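Local coordinates for hypothetical protein Atu2684 (Agrobacterium tumefaciens, PDB 2AXO) that is of unknown function but belongs to the thioredoxin-like DUF1223 family and carries a disulfide between two closely spaced cysteines, consistent with a redox-related role, at residues E62-R65 and K66-K70. Numbering follows the deposited sequence.
Sequences EALR and KMIQK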
# COMPACT_ATOMS: atom_id res chain seq x y z
N GLU A 62 -18.89 -7.90 -8.17
CA GLU A 62 -20.22 -8.16 -8.73
C GLU A 62 -21.01 -6.86 -8.74
O GLU A 62 -21.69 -6.55 -9.72
CB GLU A 62 -20.96 -9.21 -7.88
CG GLU A 62 -22.40 -9.46 -8.33
CD GLU A 62 -23.21 -10.24 -7.31
OE1 GLU A 62 -22.85 -11.40 -7.00
OE2 GLU A 62 -24.22 -9.70 -6.81
N ALA A 63 -20.92 -6.12 -7.65
CA ALA A 63 -21.63 -4.85 -7.53
C ALA A 63 -21.28 -3.96 -8.72
O ALA A 63 -22.16 -3.43 -9.40
CB ALA A 63 -21.24 -4.15 -6.23
N LEU A 64 -19.98 -3.80 -8.97
CA LEU A 64 -19.52 -2.96 -10.07
C LEU A 64 -20.03 -3.47 -11.42
O LEU A 64 -20.48 -2.69 -12.26
CB LEU A 64 -18.00 -2.89 -10.10
CG LEU A 64 -17.38 -1.96 -11.15
CD1 LEU A 64 -17.72 -0.50 -10.83
CD2 LEU A 64 -15.87 -2.16 -11.15
N ARG A 65 -19.94 -4.78 -11.63
CA ARG A 65 -20.39 -5.37 -12.88
C ARG A 65 -21.85 -5.00 -13.16
O ARG A 65 -22.21 -4.71 -14.30
CB ARG A 65 -20.21 -6.88 -12.83
CG ARG A 65 -20.58 -7.59 -14.12
CD ARG A 65 -20.16 -9.06 -14.07
NE ARG A 65 -20.59 -9.68 -12.82
CZ ARG A 65 -20.41 -10.96 -12.52
NH1 ARG A 65 -19.80 -11.77 -13.38
NH2 ARG A 65 -20.84 -11.43 -11.35
N LYS A 66 -22.67 -5.01 -12.11
CA LYS A 66 -24.09 -4.68 -12.22
C LYS A 66 -24.32 -3.21 -12.58
O LYS A 66 -25.20 -2.89 -13.37
CB LYS A 66 -24.82 -5.03 -10.92
CG LYS A 66 -24.93 -6.54 -10.70
CD LYS A 66 -25.83 -6.93 -9.53
CE LYS A 66 -25.23 -6.53 -8.20
NZ LYS A 66 -25.91 -7.22 -7.05
N MSE A 67 -23.52 -2.33 -11.99
CA MSE A 67 -23.63 -0.92 -12.27
C MSE A 67 -23.15 -0.63 -13.69
O MSE A 67 -23.74 0.19 -14.40
CB MSE A 67 -22.83 -0.12 -11.24
CG MSE A 67 -23.38 -0.23 -9.82
SE MSE A 67 -22.37 0.86 -8.57
CE MSE A 67 -20.86 -0.30 -8.35
N ILE A 68 -22.08 -1.30 -14.11
CA ILE A 68 -21.55 -1.13 -15.47
C ILE A 68 -22.58 -1.64 -16.47
O ILE A 68 -22.77 -1.06 -17.54
CB ILE A 68 -20.22 -1.91 -15.66
CG1 ILE A 68 -19.08 -1.19 -14.92
CG2 ILE A 68 -19.87 -2.04 -17.15
CD1 ILE A 68 -17.78 -1.97 -14.90
N GLN A 69 -23.25 -2.74 -16.13
CA GLN A 69 -24.26 -3.29 -17.02
C GLN A 69 -25.41 -2.31 -17.17
O GLN A 69 -25.96 -2.14 -18.26
CB GLN A 69 -24.80 -4.63 -16.49
CG GLN A 69 -25.84 -5.26 -17.41
CD GLN A 69 -26.25 -6.66 -16.97
OE1 GLN A 69 -25.41 -7.54 -16.84
NE2 GLN A 69 -27.54 -6.86 -16.76
N LYS A 70 -25.78 -1.64 -16.08
CA LYS A 70 -26.87 -0.67 -16.14
C LYS A 70 -26.44 0.57 -16.92
O LYS A 70 -27.28 1.26 -17.52
CB LYS A 70 -27.32 -0.27 -14.74
CG LYS A 70 -28.54 0.63 -14.77
CD LYS A 70 -29.32 0.58 -13.48
CE LYS A 70 -30.02 -0.76 -13.32
NZ LYS A 70 -30.70 -0.83 -12.00
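Glu62 and Lys66, one helical turn apart, are joined by a salt bridge of 3.0 Å between Glu62 OE2 and Lys66 NZ. The carboxylate oxygen offers its anti lone pair, the one facing away from its sister oxygen. Lys66 CG lies beside its own backbone N (chi1 -70°), which sends the chain back toward the preceding turn, with CG 3.4 Å from Glu62 O; a bend at chi3 then directs NZ to the acid. On the buried side, selenomethionine Met67 crosses Leu64 at about a right angle. Met67 CE stands 4.0 Å from Leu64 CD1 and 4.4 Å from Ala63 CB, because the bend at chi3 (-78°) folds the methyl back over the previous turn. At the margin of this buried face, the partly exposed Ile68 reaches Leu64 obliquely, Ile68 CD1 meeting Leu64 CG at 3.8 Å.

Beneath these pairs runs regular i to i+4 alpha-helical bonding, from Lys66 N to Glu62 O through Gln69 N to Arg65 O. Its shortest member, Ile68 N to Leu64 O at 2.8 Å, has an N-H...O angle of 163°. This backbone fixes the spacing of the side chains above it. Farther out, Leu64 and Met67 pack on strand 45-50 and Met67 also on helix 131-143, while Ile68 and Arg65 touch Trp200 of strand 196-212. Helix 58-70 links the adjacent parallel strands 45-50 and 74-79 as a beta-alpha-beta crossover, as expected in a thioredoxin-like domain. Chemically, helix 58-70 is amphipathic here: its apolar side chains face strand 45-50, helix 131-143 and strand 196-212, whereas the ion pair lies on an exposed flank, where solvent probably weakens its electrostatic contribution.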